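Local coordinates for protein methylocystis parvus OBBP MbnE (Methylocystis parvus OBBP, PDB 5ICQ) that probably binds methanobactin, a copper-chelating peptide, in the periplasm as a solute-binding protein and takes part in its transport, at residues S103-F108 with P587-R592; N315-G320 with A501-G506; V148-D153 with L203-L208. All coordinates share one frame; numbering follows the deposited sequence.

Interaction 1. Residues S103-F108 with P587-R592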
loop_
_atom_site.group_PDB
_atom_site.type_symbol
_atom_site.label_atom_id
_atom_site.label_comp_id
_atom_site.label_asym_id
_atom_site.label_seq_id
_atom_site.Cartn_x
_atom_site.Cartn_y
_atom_site.Cartn_z
ATOM N N SER A 103 -7.309 -2.002 13.739
ATOM C CA SER A 103 -6.924 -3.396 13.912
ATOM C C SER A 103 -6.443 -3.942 12.580
ATOM O O SER A 103 -7.191 -3.932 11.593
ATOM C CB SER A 103 -8.074 -4.259 14.420
ATOM O OG SER A 103 -7.644 -5.614 14.412
ATOM N N GLN A 104 -5.204 -4.430 12.548
ATOM C CA GLN A 104 -4.696 -5.024 11.318
ATOM C C GLN A 104 -5.182 -6.447 11.108
ATOM O O GLN A 104 -4.736 -7.114 10.166
ATOM C CB GLN A 104 -3.169 -4.967 11.294
ATOM C CG GLN A 104 -2.633 -3.637 10.782
ATOM C CD GLN A 104 -3.332 -3.159 9.502
ATOM O OE1 GLN A 104 -3.617 -3.949 8.592
ATOM N NE2 GLN A 104 -3.609 -1.857 9.428
ATOM N N ASP A 105 -6.087 -6.926 11.950
ATOM C CA ASP A 105 -6.699 -8.231 11.742
ATOM C C ASP A 105 -7.952 -8.177 10.873
ATOM O O ASP A 105 -8.548 -9.228 10.603
ATOM C CB ASP A 105 -7.042 -8.871 13.084
ATOM C CG ASP A 105 -6.763 -10.355 13.098
ATOM O OD1 ASP A 105 -5.731 -10.776 12.524
ATOM O OD2 ASP A 105 -7.576 -11.094 13.674
ATOM N N GLU A 106 -8.373 -6.995 10.446
ATOM C CA GLU A 106 -9.527 -6.803 9.580
ATOM C C GLU A 106 -9.108 -5.930 8.407
ATOM O O GLU A 106 -8.095 -5.228 8.485
ATOM C CB GLU A 106 -10.686 -6.155 10.347
ATOM C CG GLU A 106 -11.222 -7.029 11.493
ATOM C CD GLU A 106 -12.261 -6.315 12.355
ATOM O OE1 GLU A 106 -13.352 -5.984 11.851
ATOM O OE2 GLU A 106 -11.978 -6.080 13.545
ATOM N N PRO A 107 -9.844 -5.973 7.288
ATOM C CA PRO A 107 -9.454 -5.126 6.140
ATOM C C PRO A 107 -9.369 -3.647 6.486
ATOM O O PRO A 107 -8.360 -2.992 6.185
ATOM C CB PRO A 107 -10.556 -5.407 5.102
ATOM C CG PRO A 107 -11.126 -6.729 5.474
ATOM C CD PRO A 107 -10.976 -6.866 6.969
ATOM N N PHE A 108 -10.402 -3.096 7.117
ATOM C CA PHE A 108 -10.395 -1.690 7.507
ATOM C C PHE A 108 -11.397 -1.462 8.637
ATOM O O PHE A 108 -12.542 -1.068 8.384
ATOM C CB PHE A 108 -10.729 -0.807 6.293
ATOM C CG PHE A 108 -10.358 0.662 6.455
ATOM C CD1 PHE A 108 -9.760 1.137 7.614
ATOM C CD2 PHE A 108 -10.627 1.567 5.432
ATOM C CE1 PHE A 108 -9.424 2.492 7.747
ATOM C CE2 PHE A 108 -10.307 2.916 5.560
ATOM C CZ PHE A 108 -9.703 3.380 6.720
ATOM N N PRO A 587 3.922 -12.584 18.976
ATOM C CA PRO A 587 2.776 -13.423 19.346
ATOM C C PRO A 587 2.614 -14.593 18.389
ATOM O O PRO A 587 3.067 -14.562 17.243
ATOM C CB PRO A 587 1.577 -12.467 19.260
ATOM C CG PRO A 587 2.178 -11.093 19.444
ATOM C CD PRO A 587 3.535 -11.168 18.795
ATOM N N GLU A 588 1.948 -15.642 18.883
ATOM C CA GLU A 588 1.714 -16.821 18.057
ATOM C C GLU A 588 0.852 -16.491 16.852
ATOM O O GLU A 588 0.982 -17.123 15.800
ATOM C CB GLU A 588 1.049 -17.921 18.883
ATOM C CG GLU A 588 1.807 -18.284 20.139
ATOM C CD GLU A 588 1.627 -19.737 20.519
ATOM O OE1 GLU A 588 2.235 -20.169 21.521
ATOM O OE2 GLU A 588 0.883 -20.448 19.807
ATOM N N ARG A 589 -0.024 -15.509 16.982
ATOM C CA ARG A 589 -0.952 -15.156 15.918
ATOM C C ARG A 589 -0.554 -13.805 15.330
ATOM O O ARG A 589 -0.522 -12.800 16.047
ATOM C CB ARG A 589 -2.381 -15.123 16.453
ATOM C CG ARG A 589 -3.381 -14.604 15.461
ATOM C CD ARG A 589 -4.790 -14.822 15.941
ATOM N NE ARG A 589 -5.754 -14.199 15.032
ATOM C CZ ARG A 589 -7.073 -14.290 15.137
ATOM N NH1 ARG A 589 -7.612 -14.999 16.134
ATOM N NH2 ARG A 589 -7.851 -13.672 14.251
ATOM N N SER A 590 -0.269 -13.785 14.037
ATOM C CA SER A 590 0.086 -12.574 13.317
ATOM C C SER A 590 -1.151 -11.957 12.668
ATOM O O SER A 590 -2.154 -12.644 12.443
ATOM C CB SER A 590 1.147 -12.898 12.267
ATOM O OG SER A 590 2.318 -13.389 12.908
ATOM N N PRO A 591 -1.126 -10.655 12.369
ATOM C CA PRO A 591 -2.329 -10.010 11.819
ATOM C C PRO A 591 -2.671 -10.536 10.435
ATOM O O PRO A 591 -1.784 -10.801 9.620
ATOM C CB PRO A 591 -1.945 -8.525 11.768
ATOM C CG PRO A 591 -0.479 -8.510 11.745
ATOM C CD PRO A 591 -0.036 -9.688 12.572
ATOM N N ARG A 592 -3.979 -10.673 10.172
ATOM C CA ARG A 592 -4.437 -11.214 8.892
ATOM C C ARG A 592 -4.186 -10.264 7.723
ATOM O O ARG A 592 -4.141 -10.715 6.567
ATOM C CB ARG A 592 -5.937 -11.531 8.944
ATOM C CG ARG A 592 -6.340 -12.621 9.919
ATOM C CD ARG A 592 -7.853 -12.838 9.928
ATOM N NE ARG A 592 -8.363 -13.295 8.631
ATOM C CZ ARG A 592 -9.652 -13.495 8.351
ATOM N NH1 ARG A 592 -10.581 -13.274 9.273
ATOM N NH2 ARG A 592 -10.018 -13.919 7.147
#

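Interaction 2. Residues N315-G320 with A501-G506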
loop_
_atom_site.group_PDB
_atom_site.type_symbol
_atom_site.label_atom_id
_atom_site.label_comp_id
_atom_site.label_asym_id
_atom_site.label_seq_id
_atom_site.Cartn_x
_atom_site.Cartn_y
_atom_site.Cartn_z
ATOM N N ASN A 315 0.160 -13.521 5.028
ATOM C CA ASN A 315 -1.173 -13.293 5.575
ATOM C C ASN A 315 -2.138 -13.139 4.399
ATOM O O ASN A 315 -1.890 -13.593 3.274
ATOM C CB ASN A 315 -1.188 -12.125 6.585
ATOM C CG ASN A 315 -0.877 -10.779 5.958
ATOM O OD1 ASN A 315 -0.759 -10.654 4.737
ATOM N ND2 ASN A 315 -0.755 -9.747 6.805
ATOM N N GLU A 316 -3.284 -12.520 4.655
ATOM C CA GLU A 316 -4.335 -12.418 3.655
ATOM C C GLU A 316 -4.334 -11.077 2.937
ATOM O O GLU A 316 -5.282 -10.781 2.207
ATOM C CB GLU A 316 -5.690 -12.683 4.303
ATOM C CG GLU A 316 -5.768 -14.088 4.892
ATOM C CD GLU A 316 -6.977 -14.292 5.773
ATOM O OE1 GLU A 316 -8.112 -14.197 5.260
ATOM O OE2 GLU A 316 -6.793 -14.549 6.981
ATOM N N ASN A 317 -3.296 -10.275 3.114
ATOM C CA ASN A 317 -3.204 -9.019 2.383
ATOM C C ASN A 317 -3.029 -9.297 0.892
ATOM O O ASN A 317 -2.205 -10.136 0.522
ATOM C CB ASN A 317 -2.033 -8.190 2.893
ATOM C CG ASN A 317 -2.241 -6.712 2.677
ATOM O OD1 ASN A 317 -3.110 -6.108 3.301
ATOM N ND2 ASN A 317 -1.451 -6.120 1.784
ATOM N N PRO A 318 -3.764 -8.617 0.014
ATOM C CA PRO A 318 -3.608 -8.869 -1.425
ATOM C C PRO A 318 -2.248 -8.431 -1.944
ATOM O O PRO A 318 -1.600 -7.535 -1.397
ATOM C CB PRO A 318 -4.733 -8.042 -2.062
ATOM C CG PRO A 318 -5.077 -7.010 -1.038
ATOM C CD PRO A 318 -4.859 -7.675 0.298
ATOM N N LYS A 319 -1.838 -9.068 -3.039
ATOM C CA LYS A 319 -0.534 -8.876 -3.656
ATOM C C LYS A 319 -0.709 -8.205 -5.012
ATOM O O LYS A 319 -1.812 -8.162 -5.570
ATOM C CB LYS A 319 0.193 -10.212 -3.834
ATOM C CG LYS A 319 0.377 -11.010 -2.540
ATOM C CD LYS A 319 1.432 -10.357 -1.660
ATOM C CE LYS A 319 1.614 -11.118 -0.361
ATOM N NZ LYS A 319 0.322 -11.250 0.377
ATOM N N GLY A 320 0.399 -7.705 -5.551
ATOM C CA GLY A 320 0.369 -7.001 -6.824
ATOM C C GLY A 320 0.011 -5.538 -6.618
ATOM O O GLY A 320 -0.171 -5.111 -5.481
ATOM N N ALA A 501 -1.840 -3.126 -4.394
ATOM C CA ALA A 501 -3.130 -3.623 -3.922
ATOM C C ALA A 501 -3.317 -3.331 -2.440
ATOM O O ALA A 501 -2.373 -3.360 -1.650
ATOM C CB ALA A 501 -3.259 -5.135 -4.138
ATOM N N SER A 502 -4.559 -3.074 -2.060
ATOM C CA SER A 502 -4.911 -2.882 -0.666
ATOM C C SER A 502 -6.067 -3.815 -0.340
ATOM O O SER A 502 -6.812 -4.228 -1.229
ATOM C CB SER A 502 -5.272 -1.413 -0.397
ATOM O OG SER A 502 -6.497 -1.278 0.284
ATOM N N ALA A 503 -6.188 -4.177 0.940
ATOM C CA ALA A 503 -7.302 -5.012 1.367
ATOM C C ALA A 503 -8.626 -4.263 1.384
ATOM O O ALA A 503 -9.671 -4.899 1.530
ATOM C CB ALA A 503 -7.026 -5.593 2.761
ATOM N N SER A 504 -8.618 -2.936 1.261
ATOM C CA SER A 504 -9.853 -2.151 1.253
ATOM C C SER A 504 -9.715 -1.038 0.229
ATOM O O SER A 504 -9.598 0.137 0.582
ATOM C CB SER A 504 -10.156 -1.588 2.648
ATOM O OG SER A 504 -11.497 -1.106 2.719
ATOM N N PRO A 505 -9.733 -1.376 -1.064
ATOM C CA PRO A 505 -9.575 -0.344 -2.095
ATOM C C PRO A 505 -10.665 0.710 -1.995
ATOM O O PRO A 505 -11.826 0.409 -1.706
ATOM C CB PRO A 505 -9.661 -1.128 -3.410
ATOM C CG PRO A 505 -10.320 -2.427 -3.056
ATOM C CD PRO A 505 -9.911 -2.717 -1.642
ATOM N N GLY A 506 -10.273 1.957 -2.206
ATOM C CA GLY A 506 -11.163 3.089 -1.981
ATOM C C GLY A 506 -10.911 4.208 -2.947
ATOM O O GLY A 506 -10.697 3.972 -4.146
HETATM O O HOH W 1 -4.077 -3.718 3.048
HETATM O O HOH W 2 -1.291 -3.458 1.022
HETATM O O HOH W 3 -0.270 -5.275 -1.756
#

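Interaction 3. Residues V148-D153 with L203-L208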
loop_
_atom_site.group_PDB
_atom_site.type_symbol
_atom_site.label_atom_id
_atom_site.label_comp_id
_atom_site.label_asym_id
_atom_site.label_seq_id
_atom_site.Cartn_x
_atom_site.Cartn_y
_atom_site.Cartn_z
ATOM N N VAL A 148 -8.176 18.581 18.724
ATOM C CA VAL A 148 -8.631 17.887 17.521
ATOM C C VAL A 148 -8.972 18.886 16.423
ATOM O O VAL A 148 -8.627 18.680 15.254
ATOM C CB VAL A 148 -9.829 16.978 17.845
ATOM C CG1 VAL A 148 -10.326 16.270 16.569
ATOM C CG2 VAL A 148 -9.454 15.962 18.916
ATOM N N LEU A 149 -9.667 19.978 16.776
ATOM C CA LEU A 149 -10.020 20.983 15.773
ATOM C C LEU A 149 -8.788 21.732 15.280
ATOM O O LEU A 149 -8.700 22.085 14.097
ATOM C CB LEU A 149 -11.044 21.964 16.349
ATOM C CG LEU A 149 -12.433 21.387 16.644
ATOM C CD1 LEU A 149 -13.357 22.468 17.196
ATOM C CD2 LEU A 149 -13.036 20.755 15.395
ATOM N N PHE A 150 -7.845 22.020 16.182
ATOM C CA PHE A 150 -6.569 22.606 15.778
ATOM C C PHE A 150 -5.852 21.717 14.769
ATOM O O PHE A 150 -5.313 22.202 13.764
ATOM C CB PHE A 150 -5.705 22.821 17.023
ATOM C CG PHE A 150 -4.231 22.978 16.743
ATOM C CD1 PHE A 150 -3.715 24.207 16.362
ATOM C CD2 PHE A 150 -3.360 21.909 16.901
ATOM C CE1 PHE A 150 -2.360 24.373 16.118
ATOM C CE2 PHE A 150 -1.997 22.061 16.650
ATOM C CZ PHE A 150 -1.496 23.308 16.263
ATOM N N SER A 151 -5.839 20.404 15.025
ATOM C CA SER A 151 -5.146 19.480 14.133
ATOM C C SER A 151 -5.863 19.371 12.798
ATOM O O SER A 151 -5.222 19.343 11.740
ATOM C CB SER A 151 -5.034 18.106 14.796
ATOM O OG SER A 151 -4.308 18.178 16.015
ATOM N N PHE A 152 -7.194 19.281 12.837
ATOM C CA PHE A 152 -7.986 19.244 11.612
ATOM C C PHE A 152 -7.723 20.475 10.753
ATOM O O PHE A 152 -7.452 20.359 9.554
ATOM C CB PHE A 152 -9.469 19.140 11.968
ATOM C CG PHE A 152 -10.389 19.270 10.785
ATOM C CD1 PHE A 152 -10.595 18.195 9.932
ATOM C CD2 PHE A 152 -11.057 20.461 10.536
ATOM C CE1 PHE A 152 -11.449 18.311 8.838
ATOM C CE2 PHE A 152 -11.914 20.581 9.442
ATOM C CZ PHE A 152 -12.108 19.502 8.598
ATOM N N ASP A 153 -7.798 21.666 11.354
ATOM C CA ASP A 153 -7.565 22.899 10.596
ATOM C C ASP A 153 -6.155 22.955 10.020
ATOM O O ASP A 153 -5.962 23.363 8.867
ATOM C CB ASP A 153 -7.805 24.117 11.480
ATOM C CG ASP A 153 -9.261 24.304 11.824
ATOM O OD1 ASP A 153 -10.121 23.898 11.011
ATOM O OD2 ASP A 153 -9.540 24.875 12.901
ATOM N N LEU A 203 -2.702 16.435 17.466
ATOM C CA LEU A 203 -1.503 17.217 17.736
ATOM C C LEU A 203 -1.781 18.262 18.812
ATOM O O LEU A 203 -2.913 18.749 18.927
ATOM C CB LEU A 203 -1.014 17.917 16.464
ATOM C CG LEU A 203 -0.825 16.968 15.274
ATOM C CD1 LEU A 203 -0.480 17.745 14.024
ATOM C CD2 LEU A 203 0.243 15.928 15.572
ATOM N N PRO A 204 -0.774 18.641 19.598
ATOM C CA PRO A 204 -1.000 19.530 20.750
ATOM C C PRO A 204 -1.005 21.012 20.370
ATOM O O PRO A 204 0.032 21.595 20.058
ATOM C CB PRO A 204 0.169 19.186 21.685
ATOM C CG PRO A 204 1.284 18.791 20.736
ATOM C CD PRO A 204 0.602 18.103 19.565
ATOM N N LYS A 205 -2.186 21.627 20.457
ATOM C CA LYS A 205 -2.275 23.064 20.194
ATOM C C LYS A 205 -1.295 23.860 21.053
ATOM O O LYS A 205 -0.666 24.808 20.570
ATOM C CB LYS A 205 -3.697 23.568 20.431
ATOM C CG LYS A 205 -3.824 25.060 20.094
ATOM C CD LYS A 205 -5.260 25.553 20.158
ATOM C CE LYS A 205 -5.372 26.960 19.582
ATOM N NZ LYS A 205 -6.761 27.481 19.745
ATOM N N HIS A 206 -1.138 23.483 22.327
ATOM C CA HIS A 206 -0.285 24.246 23.236
ATOM C C HIS A 206 1.208 24.087 22.954
ATOM O O HIS A 206 2.014 24.808 23.560
ATOM C CB HIS A 206 -0.575 23.835 24.682
ATOM C CG HIS A 206 -0.021 22.492 25.045
ATOM N ND1 HIS A 206 -0.627 21.309 24.673
ATOM C CD2 HIS A 206 1.085 22.144 25.747
ATOM C CE1 HIS A 206 0.087 20.290 25.124
ATOM N NE2 HIS A 206 1.127 20.768 25.786
ATOM N N ALA A 207 1.607 23.175 22.058
ATOM C CA ALA A 207 3.023 22.864 21.918
ATOM C C ALA A 207 3.506 22.732 20.475
ATOM O O ALA A 207 4.645 22.298 20.264
ATOM C CB ALA A 207 3.353 21.574 22.670
ATOM N N LEU A 208 2.693 23.067 19.478
ATOM C CA LEU A 208 3.095 22.949 18.077
ATOM C C LEU A 208 3.097 24.340 17.466
ATOM O O LEU A 208 2.069 25.025 17.481
ATOM C CB LEU A 208 2.160 22.017 17.297
ATOM C CG LEU A 208 2.539 21.639 15.857
ATOM C CD1 LEU A 208 1.843 20.353 15.434
ATOM C CD2 LEU A 208 2.194 22.738 14.857
#

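Interaction 1. Residues S103-F108 with P587-R592
The carboxylate of Asp105 supplies both polar links to the 587-592 segment, one through each oxygen. Its OD2 forms a salt bridge with Arg589 NH2 at 2.7 Å, although the N-H direction is poor, so the hydrogen bond within it is weak. The two side chains cross at about a right angle, and their carboxylate and guanidinium planes are 55° apart, which excludes a flat two-pronged pairing. Arg589 reaches this point on a chain extended from CG to NE.

Asp105 OD1 accepts the backbone hydrogen of Arg592 N at 2.9 Å (N-H...O 151°), on the anti side of the carboxylate and somewhat out of its plane. Asp105 sits at the third position of a type I turn from Ser103 to Glu106, within the hairpin connection between antiparallel strands 100-103 and 109-120. Ser103 OG accepts from Asp105 N at 3.2 Å, an ST turn that helps to hold the backbone from which the carboxylate projects.

The remaining contacts are van der Waals. Arg592 CG lies 3.2 Å from Asp105 OD1, but the charged end of this arginine turns at chi3 (63°) and its NE forms a salt bridge with Glu316. Next to them, Pro591 CB rests 3.8 Å from Gln104 CB and 3.5 Å from Gln104 O, bringing the proline ring alongside the second residue of the turn.

Interaction 2. Residues N315-G320 with A501-G506
Pro318 meets Ala501 and Ala503 with different ring atoms: its CB lies 3.9 Å from Ala501 CB, and its CD lies 3.9 Å from Ala503 CB. Between these, Pro318 CG comes to 3.3 Å from Ser502 O, so the ring rests on the peptide joining Ser502 to Ala503. One direct hydrogen bond crosses the contact, from Ala501 N to Gly320 O at 2.8 Å (N-H...O 160°).

Three waters form the next layer. The Asn317 amide uses two: OD1 receives a hydrogen bond from a water that accepts from Ala503 N, while ND2 donates to another that donates to Ala501 O. A third water donates to both Pro318 O and Ala501 O, giving that carbonyl two water partners. Asn317 OD1 also accepts from Gly594 N, which further fixes the amide.

Farther out, Lys319 NZ folds back to Asn317 O at 2.8 Å. An Asx turn from Asn315 OD1 to Asn317 N and an ST turn from Ser502 OG to Ser504 N shape the two loops. The Ala501-Gly320 bond lies just beyond the paired ends of strands 322-326 and 494-498, two antiparallel neighbours inside the mixed sheet of this family 5 solute-binding protein.

Interaction 3. Residues V148-D153 with L203-L208
The Phe150 ring takes the backbone of Lys205 over one face: Lys205 CA is 3.7 Å from the ring centroid and 15° off the ring normal, a CH-pi contact. At the ring edge, near its plane, are Leu208 CD2, 4.0 Å from Phe150 CZ, and Leu203 O, 3.8 Å from Phe150 CD2. Phe150 CG stands anti to the backbone N (chi1 161°), which carries the ring off helix 145-158 into the bend of the 203-208 loop, where its side chain also touches Val210. The aliphatic part of Lys205 follows the inner end of the ring, with its CB 3.8 Å from Phe150 CG, and the extended chain then runs on to place NZ in a salt bridge with Glu146.

One residue along the helix, Ser151 OG accepts from Leu203 N at 2.8 Å (N-H...O 159°). The same hydroxyl is hydrogen-bonded to Asp147 O, one helical turn back, so it links the helix backbone to the incoming loop. Asp147 also contributes its OD1, which pairs with Lys205 N.

Helix residues thus satisfy two amide N-H groups of the loop, at Leu203 and Lys205, close to the ring contact. In this combination the directional hydrogen bonds probably set the loop's position along the helix, while the aromatic face contact and the lysine methylenes fill the apolar part of the joint.

In the fold
From the N terminus, 103-108 opens the longest loop, which closes only when 587-592 returns near the C terminus; this joins the connection between strands 100-103 and 109-120 to the loop after strand 584-585. The other two contacts fall within it, one after the other, and none cross. Interaction 3 closes first, tying helix 145-158 to the loop that precedes strand 227-233. Interaction 2 follows, joining the loop after strand 308-313 to the one between strand 494-498 and helix 508-513. Interactions 1 and 2 adjoin: Pro591 O probably accepts a hydrogen bond from Asn315 ND2, and Phe108 packs on Ser504. Interaction 3 stands apart, its centre 31 and 32 Å from theirs.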